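Local coordinates for protein Kinase A (Toxoplasma gondii, PDB 5J3U) that binds cAMP as the regulatory domain of a protein kinase A and, like its family, probably restrains the kinase catalytic subunit until cAMP arrives, at residues G177-T191 with V203-L217. Numbering follows the deposited sequence. Where two conformers were deposited one is given.
With CMP (adenosine-3',5'-cyclic-monophosphate), chain B.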
# COMPACT_ATOMS: atom_id res chain seq x y z
N GLY A 177 -15.66 -0.02 6.10
CA GLY A 177 -14.78 0.69 5.14
C GLY A 177 -13.49 1.13 5.78
O GLY A 177 -13.50 1.92 6.73
N ASP A 178 -12.38 0.67 5.19
CA ASP A 178 -11.05 1.00 5.64
C ASP A 178 -10.14 1.45 4.48
O ASP A 178 -8.92 1.43 4.60
CB ASP A 178 -10.41 -0.20 6.28
CG ASP A 178 -11.05 -0.60 7.58
OD1 ASP A 178 -11.39 0.27 8.40
OD2 ASP A 178 -11.21 -1.82 7.77
N VAL A 179 -10.76 1.89 3.38
CA VAL A 179 -9.95 2.32 2.18
C VAL A 179 -10.57 3.56 1.54
O VAL A 179 -11.80 3.65 1.35
CB VAL A 179 -9.87 1.21 1.12
CG1 VAL A 179 -9.03 1.67 -0.11
CG2 VAL A 179 -9.30 -0.05 1.72
N PHE A 180 -9.71 4.52 1.19
CA PHE A 180 -10.09 5.73 0.45
C PHE A 180 -9.63 5.51 -0.99
O PHE A 180 -8.53 4.99 -1.17
CB PHE A 180 -9.39 6.95 1.08
CG PHE A 180 -9.54 8.25 0.32
CD1 PHE A 180 -10.75 8.85 0.16
CD2 PHE A 180 -8.42 8.86 -0.25
CE1 PHE A 180 -10.88 10.06 -0.48
CE2 PHE A 180 -8.53 10.10 -0.84
CZ PHE A 180 -9.74 10.71 -0.99
N TYR A 181 -10.48 5.86 -1.97
CA TYR A 181 -10.24 5.64 -3.38
C TYR A 181 -10.22 6.92 -4.23
O TYR A 181 -10.94 7.89 -3.96
CB TYR A 181 -11.34 4.72 -3.93
CG TYR A 181 -11.41 3.36 -3.33
CD1 TYR A 181 -10.63 2.32 -3.79
CD2 TYR A 181 -12.29 3.10 -2.28
CE1 TYR A 181 -10.72 1.04 -3.23
CE2 TYR A 181 -12.37 1.87 -1.70
CZ TYR A 181 -11.61 0.84 -2.18
OH TYR A 181 -11.68 -0.42 -1.64
N ILE A 182 -9.31 6.98 -5.19
CA ILE A 182 -9.30 8.00 -6.20
C ILE A 182 -9.25 7.29 -7.58
O ILE A 182 -8.45 6.35 -7.79
CB ILE A 182 -8.10 8.93 -6.08
CG1 ILE A 182 -7.83 9.33 -4.60
CG2 ILE A 182 -8.35 10.12 -6.98
CD1 ILE A 182 -6.51 10.08 -4.40
N VAL A 183 -10.11 7.68 -8.50
CA VAL A 183 -10.18 7.03 -9.75
C VAL A 183 -8.98 7.55 -10.57
O VAL A 183 -8.89 8.75 -10.83
CB VAL A 183 -11.47 7.38 -10.53
CG1 VAL A 183 -11.46 6.74 -11.88
CG2 VAL A 183 -12.75 6.94 -9.77
N GLU A 184 -8.14 6.64 -10.99
CA GLU A 184 -7.00 7.01 -11.88
C GLU A 184 -7.44 7.12 -13.35
O GLU A 184 -7.03 8.04 -14.06
CB GLU A 184 -5.90 5.95 -11.80
CG GLU A 184 -5.30 5.77 -10.43
CD GLU A 184 -4.19 4.70 -10.38
OE1 GLU A 184 -3.25 4.81 -11.25
OE2 GLU A 184 -4.23 3.80 -9.47
N GLU A 185 -8.22 6.14 -13.80
CA GLU A 185 -8.78 6.07 -15.15
C GLU A 185 -10.06 5.24 -15.09
O GLU A 185 -10.22 4.41 -14.20
CB GLU A 185 -7.81 5.38 -16.13
CG GLU A 185 -6.47 6.05 -16.36
CD GLU A 185 -5.75 5.42 -17.58
OE1 GLU A 185 -6.05 5.82 -18.72
OE2 GLU A 185 -4.90 4.56 -17.37
N GLY A 186 -10.92 5.41 -16.10
CA GLY A 186 -12.20 4.74 -16.14
C GLY A 186 -13.29 5.45 -15.39
O GLY A 186 -13.24 6.64 -15.20
N SER A 187 -14.29 4.71 -14.95
CA SER A 187 -15.51 5.30 -14.49
C SER A 187 -16.19 4.40 -13.47
O SER A 187 -15.98 3.19 -13.46
CB SER A 187 -16.44 5.52 -15.70
OG SER A 187 -17.61 6.24 -15.36
N ALA A 188 -17.02 5.00 -12.66
CA ALA A 188 -17.82 4.27 -11.63
C ALA A 188 -19.05 5.03 -11.37
O ALA A 188 -19.17 6.21 -11.73
CB ALA A 188 -17.03 4.08 -10.33
N VAL A 189 -20.02 4.34 -10.74
CA VAL A 189 -21.24 4.95 -10.29
C VAL A 189 -21.49 4.61 -8.80
O VAL A 189 -21.18 3.52 -8.36
CB VAL A 189 -22.47 4.51 -11.12
CG1 VAL A 189 -22.25 4.99 -12.58
CG2 VAL A 189 -22.64 3.00 -11.09
N ALA A 190 -21.97 5.59 -8.08
CA ALA A 190 -22.44 5.40 -6.70
C ALA A 190 -23.95 5.19 -6.76
O ALA A 190 -24.67 6.02 -7.37
CB ALA A 190 -22.14 6.62 -5.88
N THR A 191 -24.41 4.17 -6.06
CA THR A 191 -25.86 3.94 -5.90
C THR A 191 -26.10 3.82 -4.42
O THR A 191 -25.26 3.26 -3.68
CB THR A 191 -26.34 2.70 -6.67
OG1 THR A 191 -25.88 1.48 -6.06
CG2 THR A 191 -25.83 2.70 -8.07
N VAL A 203 -26.78 7.85 -7.61
CA VAL A 203 -26.62 9.14 -6.97
C VAL A 203 -25.37 9.93 -7.42
O VAL A 203 -25.25 11.12 -7.09
CB VAL A 203 -26.65 9.05 -5.44
CG1 VAL A 203 -28.01 8.55 -4.98
CG2 VAL A 203 -25.59 8.13 -4.87
N LYS A 204 -24.47 9.29 -8.15
CA LYS A 204 -23.27 10.04 -8.64
C LYS A 204 -22.59 9.22 -9.67
O LYS A 204 -22.63 7.99 -9.62
CB LYS A 204 -22.31 10.35 -7.49
CG LYS A 204 -21.21 11.32 -7.88
CD LYS A 204 -20.69 11.96 -6.63
CE LYS A 204 -19.51 12.86 -6.92
NZ LYS A 204 -19.98 14.20 -7.34
N LYS A 205 -21.92 9.89 -10.64
CA LYS A 205 -21.14 9.22 -11.65
C LYS A 205 -19.72 9.72 -11.45
O LYS A 205 -19.55 10.91 -11.20
CB LYS A 205 -21.60 9.65 -13.06
CG LYS A 205 -23.09 9.47 -13.34
CD LYS A 205 -23.50 10.12 -14.69
CE LYS A 205 -24.94 9.78 -15.10
NZ LYS A 205 -25.13 8.33 -15.42
N TYR A 206 -18.74 8.83 -11.45
CA TYR A 206 -17.34 9.22 -11.22
C TYR A 206 -16.57 9.10 -12.51
O TYR A 206 -16.83 8.23 -13.30
CB TYR A 206 -16.66 8.32 -10.18
CG TYR A 206 -17.20 8.54 -8.81
CD1 TYR A 206 -17.07 9.75 -8.17
CD2 TYR A 206 -17.95 7.55 -8.18
CE1 TYR A 206 -17.59 9.97 -6.93
CE2 TYR A 206 -18.43 7.74 -6.88
CZ TYR A 206 -18.27 8.93 -6.28
OH TYR A 206 -18.80 9.18 -5.04
N GLN A 207 -15.59 9.97 -12.64
CA GLN A 207 -14.63 9.91 -13.76
C GLN A 207 -13.22 10.05 -13.18
O GLN A 207 -13.02 10.30 -11.98
CB GLN A 207 -14.86 11.07 -14.74
CG GLN A 207 -16.17 11.05 -15.48
CD GLN A 207 -16.40 9.83 -16.41
OE1 GLN A 207 -15.47 9.30 -17.11
NE2 GLN A 207 -17.68 9.37 -16.43
N ALA A 208 -12.24 9.96 -14.07
CA ALA A 208 -10.84 10.05 -13.65
C ALA A 208 -10.57 11.31 -12.84
O ALA A 208 -10.96 12.42 -13.22
CB ALA A 208 -9.90 9.95 -14.86
N GLY A 209 -9.91 11.14 -11.68
CA GLY A 209 -9.60 12.23 -10.80
C GLY A 209 -10.57 12.41 -9.65
O GLY A 209 -10.28 13.09 -8.72
N ASP A 210 -11.74 11.79 -9.72
CA ASP A 210 -12.70 11.88 -8.60
C ASP A 210 -12.35 10.91 -7.46
O ASP A 210 -11.75 9.87 -7.70
CB ASP A 210 -14.07 11.49 -9.09
CG ASP A 210 -14.69 12.54 -10.00
OD1 ASP A 210 -14.31 13.71 -9.88
OD2 ASP A 210 -15.53 12.18 -10.85
N TYR A 211 -12.77 11.24 -6.25
CA TYR A 211 -12.51 10.38 -5.09
C TYR A 211 -13.83 9.88 -4.50
O TYR A 211 -14.88 10.48 -4.74
CB TYR A 211 -11.74 11.13 -4.01
CG TYR A 211 -12.44 12.35 -3.50
CD1 TYR A 211 -13.46 12.25 -2.56
CD2 TYR A 211 -12.12 13.62 -4.03
CE1 TYR A 211 -14.15 13.39 -2.15
CE2 TYR A 211 -12.82 14.76 -3.62
CZ TYR A 211 -13.82 14.64 -2.70
OH TYR A 211 -14.48 15.81 -2.33
N PHE A 212 -13.74 8.79 -3.75
CA PHE A 212 -14.89 8.29 -3.00
C PHE A 212 -14.39 7.41 -1.85
O PHE A 212 -13.23 7.02 -1.83
CB PHE A 212 -15.86 7.52 -3.92
CG PHE A 212 -15.26 6.33 -4.62
CD1 PHE A 212 -15.23 5.07 -3.99
CD2 PHE A 212 -14.71 6.43 -5.89
CE1 PHE A 212 -14.75 3.95 -4.62
CE2 PHE A 212 -14.19 5.29 -6.53
CZ PHE A 212 -14.18 4.05 -5.90
N GLY A 213 -15.29 7.06 -0.91
CA GLY A 213 -14.94 6.17 0.15
C GLY A 213 -14.36 6.91 1.34
O GLY A 213 -13.78 6.27 2.22
N GLU A 214 -14.52 8.24 1.40
CA GLU A 214 -13.99 9.00 2.52
C GLU A 214 -14.92 8.96 3.73
O GLU A 214 -14.42 9.11 4.84
CB GLU A 214 -13.70 10.46 2.20
CG GLU A 214 -14.86 11.45 2.06
CD GLU A 214 -15.81 11.29 0.87
OE1 GLU A 214 -15.79 10.28 0.17
OE2 GLU A 214 -16.63 12.22 0.60
N LEU A 215 -16.22 8.81 3.51
CA LEU A 215 -17.17 8.98 4.61
C LEU A 215 -17.00 7.95 5.71
O LEU A 215 -17.09 8.31 6.90
CB LEU A 215 -18.63 9.05 4.15
CG LEU A 215 -18.99 10.18 3.21
CD1 LEU A 215 -20.45 10.07 2.79
CD2 LEU A 215 -18.68 11.55 3.80
N ALA A 216 -16.74 6.68 5.36
CA ALA A 216 -16.56 5.65 6.39
C ALA A 216 -15.33 5.95 7.25
O ALA A 216 -15.31 5.67 8.43
CB ALA A 216 -16.45 4.26 5.79
N LEU A 217 -14.30 6.55 6.64
CA LEU A 217 -13.05 6.89 7.37
C LEU A 217 -13.24 8.09 8.28
O LEU A 217 -12.87 8.01 9.46
CB LEU A 217 -11.90 7.20 6.36
CG LEU A 217 -11.56 6.10 5.36
CD1 LEU A 217 -10.34 6.45 4.49
CD2 LEU A 217 -11.30 4.78 6.05
P CMP B . -18.32 5.88 1.94
O1P CMP B . -17.04 5.58 2.61
O2P CMP B . -19.58 5.97 2.81
O5' CMP B . -18.55 4.76 0.82
C5' CMP B . -19.59 5.00 -0.14
C4' CMP B . -19.17 6.29 -0.85
O4' CMP B . -20.08 6.77 -1.85
C3' CMP B . -19.16 7.45 0.12
O3' CMP B . -18.12 7.24 1.08
C2' CMP B . -19.03 8.65 -0.78
O2' CMP B . -17.65 8.83 -1.22
C1' CMP B . -19.78 8.14 -2.00
N9 CMP B . -21.03 8.82 -2.20
C8 CMP B . -21.42 9.28 -3.40
N7 CMP B . -22.69 9.85 -3.31
C5 CMP B . -23.11 9.69 -2.03
C6 CMP B . -24.32 10.06 -1.24
N6 CMP B . -25.38 10.70 -1.81
N1 CMP B . -24.29 9.72 0.06
C2 CMP B . -23.28 9.06 0.69
N3 CMP B . -22.14 8.71 0.01
C4 CMP B . -22.00 9.02 -1.30
O HOH W 1 -12.70 8.95 -16.65
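Tyr181 lays its CB over one face of the Phe212 ring, 3.7 Å from the centroid; the ring planes lie within 18° of each other, but with centroids 5.1 Å apart they are too offset for a real stack. Val183 CG2 meets the same Phe212 ring at its edge, and Phe212 CD2 in turn lies over a face of Tyr206. On the other side of this strand pair, Phe180, with CG anti to the backbone N (chi1 173°), brings CZ to 3.6 Å from Tyr211 CB, and Leu217 CD1 packs on Phe180 CB. Antiparallel backbone bonds join Tyr181 to Phe212 and Ala188 to Tyr206 in two separate sheets of the cyclic nucleotide-binding beta-roll. Ala190 O receives Val203 N and, weakly, Lys204 N in a classic beta bulge, and Ala190 CB lies 3.7 Å from CMP C8. Just before the type II turn Gln207 to Asp210, two donors grip Tyr206 O: Ser187 OG nearly in line with the C=O bond (175°), Ala188 N from above the carbonyl plane. A water links Gly186 O, Gln207 OE1 and Ala208 N. Gly213 N donates to CMP O2' (3.0 Å), which itself donates to Glu214 OE1. Ala216 N meets CMP O1P at 3.0 Å. Glu214 OE2 also bonds Tyr261. With both roles of the 2'-hydroxyl fixed beside the phosphate contact, this phosphate-binding cassette, following directly on Phe212, is consistent with recognition of an intact ribose and cyclic phosphate.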